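Local coordinates for protein DspB (Aggregatibacter actinomycetemcomitans, PDB 1YHT) that probably cleaves terminal beta-linked N-acetylhexosamine residues from glycans as a family 20 glycoside hydrolase, releasing bacterial biofilms, at residues Glu58-Ala61 / Leu66-Gln69; Thr158-Leu163 / Ile196-Lys201; Ala26-Ser31 / Glu340-Asn345; Tyr103-Gly108 / Phe171-Gln176. All blocks are in the same frame, centred on the assembly; numbering follows the deposited sequence.

Overall arrangement
All four contacts belong to one TIM barrel. Interaction 1 is buried and ties two parts of a single long loop to each other; interaction 3, also buried, brings the loop after the first barrel strand against the last helix. Interactions 2 and 4 are only partly buried and both involve helix 154-171 or its end: interaction 2 sets that helix beside helix 192-208, while interaction 4 fastens the turn after it to the end of helix 94-106. Interactions 2 and 3 are van der Waals touches without a hydrogen bond across; interaction 1 adds a hydrogen bond from a side-chain amide to a backbone carbonyl, and a water; interaction 4 is led by an exposed salt bridge. Interaction 1 touches both 2 and 3.

Interaction 1: Glu58-Ala61 / Leu66-Gln69; sequences ENYA and LLNQ
L67 and Y60 form the tightly packed half of this contact. The methyl CD1 of L67 stands 3.8 Å from the centroid of the Y60 ring and only 6° off the ring normal, a CH-pi contact with the methyl almost squarely over the middle of one face. Chi1 of -178° sets the Y60 ring anti to the backbone N, and the two side chains cross at about a right angle. Helices 122-132 and 154-171 close in around the pair, through L127 and L163 among others, and F54 meets Y60 edge-to-face. Both segments belong to the long excursion after strand 49-53 of the TIM barrel, and N68 and Q69 both face S64 in a G1 beta bulge. Beside the edge of the Y60 ring the contact turns polar. Q69, its chain extended, donates NE2 to the backbone O of Y60 at 2.9 Å, nearly straight at 165°, with the acceptor in the amide plane; the same NE2 also reaches I62 O. On the looser side a single water joins two buried side chains that do not touch directly, donating to N59 OD1 (2.8 Å) and to Q69 OE1 (2.7 Å).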
loop_
_atom_site.group_PDB
_atom_site.type_symbol
_atom_site.label_atom_id
_atom_site.label_comp_id
_atom_site.label_asym_id
_atom_site.label_seq_id
_atom_site.Cartn_x
_atom_site.Cartn_y
_atom_site.Cartn_z
ATOM N N GLU A 58 3.193 10.815 6.912
ATOM C CA GLU A 58 2.532 12.097 6.972
ATOM C C GLU A 58 1.206 12.018 7.743
ATOM O O GLU A 58 0.784 13.021 8.341
ATOM C CB GLU A 58 2.263 12.625 5.559
ATOM C CG GLU A 58 3.501 13.017 4.743
ATOM C CD GLU A 58 4.204 11.844 4.112
ATOM O OE1 GLU A 58 3.826 10.686 4.348
ATOM O OE2 GLU A 58 5.163 12.077 3.370
ATOM N N ASN A 59 0.549 10.854 7.719
ATOM C CA ASN A 59 -0.722 10.703 8.405
ATOM C C ASN A 59 -1.143 9.240 8.591
ATOM O O ASN A 59 -0.603 8.336 7.945
ATOM C CB ASN A 59 -1.800 11.458 7.612
ATOM C CG ASN A 59 -3.101 11.671 8.387
ATOM O OD1 ASN A 59 -3.138 11.711 9.623
ATOM N ND2 ASN A 59 -4.165 11.872 7.648
ATOM N N TYR A 60 -2.065 9.045 9.543
ATOM C CA TYR A 60 -2.771 7.788 9.774
ATOM C C TYR A 60 -4.235 8.212 9.580
ATOM O O TYR A 60 -4.809 8.882 10.445
ATOM C CB TYR A 60 -2.544 7.294 11.237
ATOM C CG TYR A 60 -3.195 5.984 11.536
ATOM C CD1 TYR A 60 -2.539 4.793 11.241
ATOM C CD2 TYR A 60 -4.494 5.922 12.051
ATOM C CE1 TYR A 60 -3.141 3.551 11.488
ATOM C CE2 TYR A 60 -5.126 4.694 12.280
ATOM C CZ TYR A 60 -4.409 3.502 12.002
ATOM O OH TYR A 60 -4.966 2.285 12.179
ATOM N N ALA A 61 -4.832 7.808 8.467
ATOM C CA ALA A 61 -6.027 8.458 7.960
ATOM C C ALA A 61 -7.367 7.780 8.286
ATOM O O ALA A 61 -8.356 8.016 7.584
ATOM C CB ALA A 61 -5.900 8.632 6.464
ATOM N N LEU A 66 -7.111 2.458 19.625
ATOM C CA LEU A 66 -5.755 2.173 20.144
ATOM C C LEU A 66 -4.825 3.378 20.091
ATOM O O LEU A 66 -4.010 3.607 21.015
ATOM C CB LEU A 66 -5.138 0.983 19.370
ATOM C CG LEU A 66 -5.302 -0.441 19.916
ATOM C CD1 LEU A 66 -6.671 -0.775 20.196
ATOM C CD2 LEU A 66 -4.773 -1.443 18.918
ATOM N N LEU A 67 -4.903 4.143 19.006
ATOM C CA LEU A 67 -4.095 5.361 18.863
ATOM C C LEU A 67 -4.814 6.621 19.349
ATOM O O LEU A 67 -4.272 7.702 19.276
ATOM C CB LEU A 67 -3.620 5.527 17.436
ATOM C CG LEU A 67 -2.944 4.285 16.846
ATOM C CD1 LEU A 67 -2.728 4.481 15.394
ATOM C CD2 LEU A 67 -1.633 3.944 17.523
ATOM N N ASN A 68 -6.021 6.438 19.867
ATOM C CA ASN A 68 -6.864 7.480 20.418
ATOM C C ASN A 68 -7.059 8.691 19.463
ATOM O O ASN A 68 -6.717 9.813 19.791
ATOM C CB ASN A 68 -6.392 7.930 21.826
ATOM C CG ASN A 68 -7.435 8.753 22.536
ATOM O OD1 ASN A 68 -8.602 8.734 22.156
ATOM N ND2 ASN A 68 -7.032 9.486 23.577
ATOM N N GLN A 69 -7.547 8.395 18.262
ATOM C CA GLN A 69 -7.880 9.354 17.235
ATOM C C GLN A 69 -9.335 9.129 16.990
ATOM O O GLN A 69 -9.727 8.200 16.254
ATOM C CB GLN A 69 -7.062 9.099 15.952
ATOM C CG GLN A 69 -7.494 10.010 14.808
ATOM C CD GLN A 69 -6.455 10.127 13.729
ATOM O OE1 GLN A 69 -5.647 11.063 13.754
ATOM N NE2 GLN A 69 -6.480 9.180 12.754
HETATM O O HOH W 1 -3.769 12.263 12.276
#

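Interaction 2: Thr158-Leu163 / Ile196-Lys201; sequences TFMQSL and ITYANK
Y198 turns the phenol end of its ring, not a face, to M160: the methionine CG sits at the edge, near the ring plane, 3.4 Å from the Y198 OH. The neighbouring atoms of the methionine gather round the same oxygen more loosely, with SD and CE each 4.1 Å from Y198 OH, while the nearest ring carbon, CZ, is 4.5 Å from M160 CG. With CG anti to the backbone N (chi1 175°), the tyrosine reaches out from its helix towards the other one. The methionine chain, by contrast, is bent at chi2 and chi3, so that CB, CG, SD and CE curl about the phenol oxygen instead of running past it.

The two helices, 154-171 and 192-208, are successive outer helices of the TIM barrel, joined through strand 177-181. M160 also rests on L115 and S117 of strand 110-117, and on M121, so the contact sits where helices and barrel wall come together. Nearer the surface, the amide of Q161 extends across, its NE2 stopping 3.8 Å from the backbone O of K201. K201 sets off towards helix 154-171, but its chain then leads away from it.

No hydrogen bond passes between the segments. The hydroxyl of Y198 is instead hydrogen-bonded to S117 OG, which fixes the phenol against the barrel strand; across these segments the helices meet by van der Waals touch, with the buried polar atom satisfied by a third element.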
loop_
_atom_site.group_PDB
_atom_site.type_symbol
_atom_site.label_atom_id
_atom_site.label_comp_id
_atom_site.label_asym_id
_atom_site.label_seq_id
_atom_site.Cartn_x
_atom_site.Cartn_y
_atom_site.Cartn_z
ATOM N N THR A 158 3.950 -7.422 19.505
ATOM C CA THR A 158 2.674 -7.404 20.208
ATOM C C THR A 158 1.894 -6.104 19.912
ATOM O O THR A 158 0.728 -6.132 19.620
ATOM C CB THR A 158 2.896 -7.585 21.718
ATOM O OG1 THR A 158 3.469 -8.890 21.968
ATOM C CG2 THR A 158 1.541 -7.511 22.504
ATOM N N PHE A 159 2.553 -4.963 20.028
ATOM C CA PHE A 159 1.926 -3.688 19.710
ATOM C C PHE A 159 1.355 -3.630 18.283
ATOM O O PHE A 159 0.183 -3.247 18.088
ATOM C CB PHE A 159 2.893 -2.522 19.899
ATOM C CG PHE A 159 2.356 -1.254 19.356
ATOM C CD1 PHE A 159 1.409 -0.541 20.075
ATOM C CD2 PHE A 159 2.706 -0.823 18.079
ATOM C CE1 PHE A 159 0.836 0.642 19.547
ATOM C CE2 PHE A 159 2.129 0.319 17.540
ATOM C CZ PHE A 159 1.197 1.068 18.293
ATOM N N MET A 160 2.184 -4.007 17.308
ATOM C CA MET A 160 1.812 -4.051 15.897
ATOM C C MET A 160 0.583 -4.911 15.703
ATOM O O MET A 160 -0.335 -4.495 15.011
ATOM C CB MET A 160 2.936 -4.594 14.995
ATOM C CG MET A 160 4.002 -3.592 14.708
ATOM S SD MET A 160 3.413 -2.011 14.091
ATOM C CE MET A 160 2.538 -2.441 12.619
ATOM N N GLN A 161 0.601 -6.079 16.328
ATOM C CA GLN A 161 -0.477 -7.010 16.215
ATOM C C GLN A 161 -1.772 -6.488 16.867
ATOM O O GLN A 161 -2.814 -6.700 16.337
ATOM C CB GLN A 161 -0.056 -8.337 16.803
ATOM C CG GLN A 161 0.888 -9.093 15.827
ATOM C CD GLN A 161 1.357 -10.417 16.411
ATOM O OE1 GLN A 161 1.101 -10.711 17.581
ATOM N NE2 GLN A 161 2.045 -11.219 15.593
ATOM N N SER A 162 -1.678 -5.798 17.995
ATOM C CA SER A 162 -2.850 -5.140 18.591
ATOM C C SER A 162 -3.483 -4.106 17.640
ATOM O O SER A 162 -4.694 -4.065 17.551
ATOM C CB SER A 162 -2.537 -4.531 19.958
ATOM O OG SER A 162 -1.853 -3.304 19.809
ATOM N N LEU A 163 -2.680 -3.337 16.893
ATOM C CA LEU A 163 -3.191 -2.366 15.914
ATOM C C LEU A 163 -3.731 -3.107 14.677
ATOM O O LEU A 163 -4.828 -2.816 14.172
ATOM C CB LEU A 163 -2.093 -1.369 15.500
ATOM C CG LEU A 163 -2.482 -0.188 14.610
ATOM C CD1 LEU A 163 -3.675 0.653 15.229
ATOM C CD2 LEU A 163 -1.230 0.680 14.375
ATOM N N ILE A 196 12.595 -11.430 7.923
ATOM C CA ILE A 196 11.941 -12.701 7.587
ATOM C C ILE A 196 11.116 -13.167 8.765
ATOM O O ILE A 196 9.926 -13.528 8.627
ATOM C CB ILE A 196 12.963 -13.801 7.266
ATOM C CG1 ILE A 196 13.866 -13.381 6.098
ATOM C CG2 ILE A 196 12.281 -15.154 7.027
ATOM C CD1 ILE A 196 13.177 -12.807 4.965
ATOM N N THR A 197 11.752 -13.146 9.928
ATOM C CA THR A 197 11.116 -13.568 11.154
ATOM C C THR A 197 9.879 -12.716 11.465
ATOM O O THR A 197 8.831 -13.227 11.862
ATOM C CB THR A 197 12.133 -13.498 12.324
ATOM O OG1 THR A 197 13.280 -14.280 11.971
ATOM C CG2 THR A 197 11.538 -13.989 13.600
ATOM N N TYR A 198 10.039 -11.410 11.332
ATOM C CA TYR A 198 8.989 -10.436 11.629
ATOM C C TYR A 198 7.815 -10.637 10.647
ATOM O O TYR A 198 6.679 -10.757 11.045
ATOM C CB TYR A 198 9.597 -9.024 11.496
ATOM C CG TYR A 198 8.636 -7.848 11.662
ATOM C CD1 TYR A 198 8.135 -7.499 12.925
ATOM C CD2 TYR A 198 8.240 -7.080 10.558
ATOM C CE1 TYR A 198 7.245 -6.428 13.083
ATOM C CE2 TYR A 198 7.332 -6.011 10.708
ATOM C CZ TYR A 198 6.845 -5.683 11.977
ATOM O OH TYR A 198 5.967 -4.619 12.152
ATOM N N ALA A 199 8.116 -10.673 9.363
ATOM C CA ALA A 199 7.066 -10.784 8.344
ATOM C C ALA A 199 6.356 -12.140 8.482
ATOM O O ALA A 199 5.136 -12.213 8.371
ATOM C CB ALA A 199 7.640 -10.605 6.950
ATOM N N ASN A 200 7.109 -13.196 8.761
ATOM C CA ASN A 200 6.493 -14.496 8.969
ATOM C C ASN A 200 5.540 -14.441 10.161
ATOM O O ASN A 200 4.425 -14.943 10.069
ATOM C CB ASN A 200 7.546 -15.610 9.119
ATOM C CG ASN A 200 8.086 -16.098 7.795
ATOM O OD1 ASN A 200 7.518 -15.814 6.745
ATOM N ND2 ASN A 200 9.190 -16.868 7.834
ATOM N N LYS A 201 5.947 -13.795 11.246
ATOM C CA LYS A 201 5.100 -13.747 12.458
ATOM C C LYS A 201 3.771 -13.040 12.194
ATOM O O LYS A 201 2.686 -13.466 12.650
ATOM C CB LYS A 201 5.829 -13.114 13.642
ATOM C CG LYS A 201 6.735 -14.095 14.372
ATOM C CD LYS A 201 7.582 -13.408 15.412
ATOM C CE LYS A 201 8.357 -14.418 16.266
ATOM N NZ LYS A 201 9.031 -13.734 17.409
#

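Interaction 3: Ala26-Ser31 / Glu340-Asn345; sequences ARHFYS and ETIQKN
I342 pushes its tip against two rings, H28 and Y30, where the loop following the first strand of the TIM barrel (18-24) lies on the last helix (339-358), bringing the beginning and end of the barrel together. H28 and I342 reach for each other head-on from the two segments. The methyl CD1 of I342 lies over one face of the imidazole, 3.9 Å from its centroid and 14° off the normal, displaced towards the rim: a CH-pi contact. Y30 crosses I342 at about a right angle. Chi1 of -67° puts CG1 of I342 anti to the carbonyl carbon and sends CD1 out to H28, while CG2, anti to the backbone N, meets the Y30 edge in its plane, 4.0 Å from Y30 CE1. CD1 sits above that plane, 3.6 Å from Y30 OH. On the same side H28 ND1 stands over the Y30 face near its rim. H28 NE2 is hydrogen-bonded to L337 O just ahead of the helix, and I329 of strand 324-329 touches both Y30 and I342. Further along the helix, N345 ND2 bonds back to T341 O at 2.9 Å, meeting it from the face opposite the one used by N345 N.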
loop_
_atom_site.group_PDB
_atom_site.type_symbol
_atom_site.label_atom_id
_atom_site.label_comp_id
_atom_site.label_asym_id
_atom_site.label_seq_id
_atom_site.Cartn_x
_atom_site.Cartn_y
_atom_site.Cartn_z
ATOM N N ALA A 26 -2.849 8.500 2.829
ATOM C CA ALA A 26 -2.026 9.023 3.912
ATOM C C ALA A 26 -1.397 10.357 3.538
ATOM O O ALA A 26 -1.289 11.253 4.365
ATOM C CB ALA A 26 -0.936 8.016 4.277
ATOM N N ARG A 27 -0.920 10.458 2.312
ATOM C CA ARG A 27 -0.292 11.688 1.801
ATOM C C ARG A 27 -1.293 12.706 1.232
ATOM O O ARG A 27 -0.952 13.874 1.082
ATOM C CB ARG A 27 0.707 11.351 0.696
ATOM C CG ARG A 27 2.066 10.832 1.200
ATOM C CD ARG A 27 1.990 9.539 2.028
ATOM N NE ARG A 27 3.363 9.039 2.133
ATOM C CZ ARG A 27 3.974 8.319 1.210
ATOM N NH1 ARG A 27 3.305 7.892 0.159
ATOM N NH2 ARG A 27 5.260 7.996 1.357
ATOM N N HIS A 28 -2.452 12.226 0.789
ATOM C CA HIS A 28 -3.522 13.102 0.286
ATOM C C HIS A 28 -4.886 12.475 0.651
ATOM O O HIS A 28 -5.089 11.292 0.406
ATOM C CB HIS A 28 -3.469 13.265 -1.228
ATOM C CG HIS A 28 -4.300 14.416 -1.725
ATOM N ND1 HIS A 28 -5.671 14.337 -1.893
ATOM C CD2 HIS A 28 -3.963 15.693 -2.005
ATOM C CE1 HIS A 28 -6.131 15.515 -2.294
ATOM N NE2 HIS A 28 -5.113 16.353 -2.369
ATOM N N PHE A 29 -5.792 13.239 1.252
ATOM C CA PHE A 29 -7.039 12.654 1.760
ATOM C C PHE A 29 -8.081 12.664 0.685
ATOM O O PHE A 29 -8.108 13.589 -0.108
ATOM C CB PHE A 29 -7.542 13.462 2.956
ATOM C CG PHE A 29 -8.587 12.774 3.767
ATOM C CD1 PHE A 29 -8.245 11.795 4.670
ATOM C CD2 PHE A 29 -9.931 13.118 3.634
ATOM C CE1 PHE A 29 -9.180 11.167 5.448
ATOM C CE2 PHE A 29 -10.881 12.495 4.412
ATOM C CZ PHE A 29 -10.521 11.525 5.313
ATOM N N TYR A 30 -8.968 11.668 0.685
ATOM C CA TYR A 30 -10.074 11.591 -0.251
ATOM C C TYR A 30 -11.398 11.385 0.495
ATOM O O TYR A 30 -11.534 10.542 1.407
ATOM C CB TYR A 30 -9.871 10.439 -1.275
ATOM C CG TYR A 30 -8.588 10.551 -2.104
ATOM C CD1 TYR A 30 -8.628 10.898 -3.463
ATOM C CD2 TYR A 30 -7.361 10.320 -1.534
ATOM C CE1 TYR A 30 -7.479 10.963 -4.242
ATOM C CE2 TYR A 30 -6.170 10.423 -2.292
ATOM C CZ TYR A 30 -6.237 10.723 -3.640
ATOM O OH TYR A 30 -5.086 10.836 -4.386
ATOM N N SER A 31 -12.380 12.173 0.097
ATOM C CA SER A 31 -13.705 12.125 0.688
ATOM C C SER A 31 -14.361 10.762 0.462
ATOM O O SER A 31 -14.058 10.085 -0.500
ATOM C CB SER A 31 -14.564 13.249 0.114
ATOM O OG SER A 31 -15.044 12.913 -1.176
ATOM N N GLU A 340 -11.404 15.079 -5.924
ATOM C CA GLU A 340 -12.219 14.848 -7.116
ATOM C C GLU A 340 -11.474 15.115 -8.435
ATOM O O GLU A 340 -11.659 14.392 -9.393
ATOM C CB GLU A 340 -13.531 15.648 -7.015
ATOM C CG GLU A 340 -14.392 15.582 -8.246
ATOM C CD GLU A 340 -14.915 14.190 -8.621
ATOM O OE1 GLU A 340 -14.737 13.188 -7.870
ATOM O OE2 GLU A 340 -15.535 14.108 -9.723
ATOM N N THR A 341 -10.593 16.110 -8.482
ATOM C CA THR A 341 -9.787 16.365 -9.703
ATOM C C THR A 341 -8.874 15.172 -9.973
ATOM O O THR A 341 -8.715 14.712 -11.135
ATOM C CB THR A 341 -8.950 17.620 -9.535
ATOM O OG1 THR A 341 -9.820 18.715 -9.306
ATOM C CG2 THR A 341 -8.051 17.930 -10.738
ATOM N N ILE A 342 -8.266 14.661 -8.908
ATOM C CA ILE A 342 -7.397 13.485 -9.050
ATOM C C ILE A 342 -8.179 12.284 -9.591
ATOM O O ILE A 342 -7.747 11.564 -10.526
ATOM C CB ILE A 342 -6.740 13.100 -7.714
ATOM C CG1 ILE A 342 -5.760 14.191 -7.285
ATOM C CG2 ILE A 342 -6.026 11.701 -7.863
ATOM C CD1 ILE A 342 -5.432 14.158 -5.803
ATOM N N GLN A 343 -9.317 12.023 -8.967
ATOM C CA GLN A 343 -10.147 10.921 -9.388
ATOM C C GLN A 343 -10.582 11.053 -10.857
ATOM O O GLN A 343 -10.441 10.101 -11.633
ATOM C CB GLN A 343 -11.350 10.835 -8.472
ATOM C CG GLN A 343 -12.232 9.605 -8.658
ATOM C CD GLN A 343 -13.326 9.784 -9.719
ATOM O OE1 GLN A 343 -13.962 10.820 -9.816
ATOM N NE2 GLN A 343 -13.518 8.763 -10.516
ATOM N N LYS A 344 -11.123 12.204 -11.243
ATOM C CA LYS A 344 -11.618 12.350 -12.623
ATOM C C LYS A 344 -10.499 12.211 -13.651
ATOM O O LYS A 344 -10.691 11.604 -14.697
ATOM C CB LYS A 344 -12.379 13.664 -12.823
ATOM C CG LYS A 344 -11.544 14.902 -12.656
ATOM C CD LYS A 344 -12.353 16.246 -12.995
ATOM C CE LYS A 344 -13.255 16.760 -11.847
ATOM N NZ LYS A 344 -12.599 17.816 -10.886
ATOM N N ASN A 345 -9.323 12.751 -13.331
ATOM C CA ASN A 345 -8.198 12.703 -14.273
ATOM C C ASN A 345 -7.471 11.362 -14.376
ATOM O O ASN A 345 -6.763 11.128 -15.370
ATOM C CB ASN A 345 -7.235 13.843 -14.026
ATOM C CG ASN A 345 -7.769 15.169 -14.576
ATOM O OD1 ASN A 345 -7.644 15.440 -15.775
ATOM N ND2 ASN A 345 -8.384 15.981 -13.708
#

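Interaction 4: Tyr103-Gly108 / Phe171-Gln176; sequences YAKAKG and FGDTSQ
K105 and D173 make a two-pronged salt bridge: NZ of the lysine bonds to D173 OD1 at 2.7 Å and to D173 OD2 at 2.8 Å. It meets both oxygens on their syn sides, sitting 23° out of the carboxylate plane, so the ammonium group straddles the mouth of the carboxylate instead of choosing one oxygen. The fold is a TIM barrel, and this contact lies where two helices end and their chains turn into the next strands, 110-117 and 177-181; active sites of TIM barrels lie at the other end, at the C-terminal ends of the strands. Helix 94-106 ends in a Schellman motif, in which G108 takes positive phi and its N bonds back to K105 O. Helix 154-171 is likewise left through a glycine of positive phi, G172.

The lysine is extended beyond CG and crosses the aspartate at about a right angle. D173 has chi1 of 70°, which brings CG between the backbone N and carbonyl carbon and turns the carboxylate to the lysine. Both charged residues are exposed, so water probably screens much of their attraction.

T174, on the buried side, is gripped by its own turn. Its OG1 gives a 2.6 Å bond to F171 O, and T174 N reaches that same oxygen from the same face at 3.2 Å. Its side chain also rests on L111 of strand 110-117, whose backbone bonds to that of T174. Toward the lysine, T174 CG2 lies 4.2 Å from K105 CD.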
loop_
_atom_site.group_PDB
_atom_site.type_symbol
_atom_site.label_atom_id
_atom_site.label_comp_id
_atom_site.label_asym_id
_atom_site.label_seq_id
_atom_site.Cartn_x
_atom_site.Cartn_y
_atom_site.Cartn_z
ATOM N N TYR A 103 -20.621 -0.053 0.443
ATOM C CA TYR A 103 -20.677 0.321 -0.943
ATOM C C TYR A 103 -19.753 -0.626 -1.735
ATOM O O TYR A 103 -20.177 -1.198 -2.764
ATOM C CB TYR A 103 -20.288 1.781 -1.097
ATOM C CG TYR A 103 -20.557 2.308 -2.460
ATOM C CD1 TYR A 103 -21.838 2.722 -2.805
ATOM C CD2 TYR A 103 -19.545 2.377 -3.432
ATOM C CE1 TYR A 103 -22.124 3.181 -4.120
ATOM C CE2 TYR A 103 -19.817 2.829 -4.711
ATOM C CZ TYR A 103 -21.118 3.213 -5.060
ATOM O OH TYR A 103 -21.400 3.678 -6.339
ATOM N N ALA A 104 -18.528 -0.828 -1.222
ATOM C CA ALA A 104 -17.538 -1.748 -1.848
ATOM C C ALA A 104 -18.064 -3.143 -2.013
ATOM O O ALA A 104 -17.971 -3.760 -3.090
ATOM C CB ALA A 104 -16.258 -1.788 -1.004
ATOM N N LYS A 105 -18.583 -3.656 -0.900
ATOM C CA LYS A 105 -19.130 -4.979 -0.839
ATOM C C LYS A 105 -20.257 -5.189 -1.869
ATOM O O LYS A 105 -20.246 -6.168 -2.596
ATOM C CB LYS A 105 -19.645 -5.221 0.567
ATOM C CG LYS A 105 -19.432 -6.595 1.061
ATOM C CD LYS A 105 -19.887 -6.642 2.528
ATOM C CE LYS A 105 -19.898 -8.057 2.993
ATOM N NZ LYS A 105 -20.626 -8.135 4.286
ATOM N N ALA A 106 -21.188 -4.263 -1.968
ATOM C CA ALA A 106 -22.217 -4.372 -2.996
ATOM C C ALA A 106 -21.635 -4.303 -4.403
ATOM O O ALA A 106 -22.229 -4.827 -5.359
ATOM C CB ALA A 106 -23.272 -3.329 -2.823
ATOM N N LYS A 107 -20.482 -3.662 -4.568
ATOM C CA LYS A 107 -19.897 -3.602 -5.914
ATOM C C LYS A 107 -18.902 -4.725 -6.167
ATOM O O LYS A 107 -18.248 -4.748 -7.210
ATOM C CB LYS A 107 -19.271 -2.237 -6.154
ATOM C CG LYS A 107 -20.353 -1.127 -6.352
ATOM C CD LYS A 107 -20.139 -0.264 -7.611
ATOM C CE LYS A 107 -21.440 0.455 -8.059
ATOM N NZ LYS A 107 -21.240 1.281 -9.306
ATOM N N GLY A 108 -18.737 -5.626 -5.201
ATOM C CA GLY A 108 -17.849 -6.751 -5.367
ATOM C C GLY A 108 -16.383 -6.350 -5.294
ATOM O O GLY A 108 -15.534 -7.048 -5.842
ATOM N N PHE A 171 -12.337 -3.173 9.038
ATOM C CA PHE A 171 -12.663 -3.577 7.661
ATOM C C PHE A 171 -13.576 -4.808 7.621
ATOM O O PHE A 171 -14.346 -4.996 6.668
ATOM C CB PHE A 171 -11.383 -3.755 6.825
ATOM C CG PHE A 171 -10.721 -2.445 6.518
ATOM C CD1 PHE A 171 -11.009 -1.769 5.322
ATOM C CD2 PHE A 171 -9.936 -1.815 7.459
ATOM C CE1 PHE A 171 -10.464 -0.517 5.057
ATOM C CE2 PHE A 171 -9.391 -0.534 7.215
ATOM C CZ PHE A 171 -9.633 0.102 6.037
ATOM N N GLY A 172 -13.496 -5.633 8.660
ATOM C CA GLY A 172 -14.324 -6.839 8.770
ATOM C C GLY A 172 -14.370 -7.675 7.479
ATOM O O GLY A 172 -13.356 -7.829 6.813
ATOM N N ASP A 173 -15.555 -8.177 7.105
ATOM C CA ASP A 173 -15.646 -9.130 5.965
ATOM C C ASP A 173 -15.502 -8.523 4.558
ATOM O O ASP A 173 -15.656 -9.231 3.565
ATOM C CB ASP A 173 -16.930 -10.015 6.063
ATOM C CG ASP A 173 -18.212 -9.256 5.812
ATOM O OD1 ASP A 173 -18.215 -8.052 5.472
ATOM O OD2 ASP A 173 -19.265 -9.893 5.948
ATOM N N THR A 174 -15.199 -7.227 4.470
ATOM C CA THR A 174 -14.903 -6.607 3.169
ATOM C C THR A 174 -13.504 -6.963 2.689
ATOM O O THR A 174 -13.153 -6.670 1.543
ATOM C CB THR A 174 -15.013 -5.078 3.222
ATOM O OG1 THR A 174 -13.987 -4.532 4.086
ATOM C CG2 THR A 174 -16.411 -4.665 3.706
ATOM N N SER A 175 -12.713 -7.612 3.560
ATOM C CA SER A 175 -11.287 -7.798 3.352
ATOM C C SER A 175 -10.942 -9.265 3.495
ATOM O O SER A 175 -11.290 -9.883 4.499
ATOM C CB SER A 175 -10.497 -6.945 4.373
ATOM O OG SER A 175 -9.106 -7.223 4.256
ATOM N N GLN A 176 -10.294 -9.831 2.479
ATOM C CA GLN A 176 -9.701 -11.174 2.575
ATOM C C GLN A 176 -8.174 -11.204 2.608
ATOM O O GLN A 176 -7.560 -12.285 2.823
ATOM C CB GLN A 176 -10.232 -12.043 1.431
ATOM C CG GLN A 176 -11.725 -12.340 1.616
ATOM C CD GLN A 176 -12.611 -11.208 1.171
ATOM O OE1 GLN A 176 -12.484 -10.715 0.053
ATOM N NE2 GLN A 176 -13.492 -10.769 2.040
#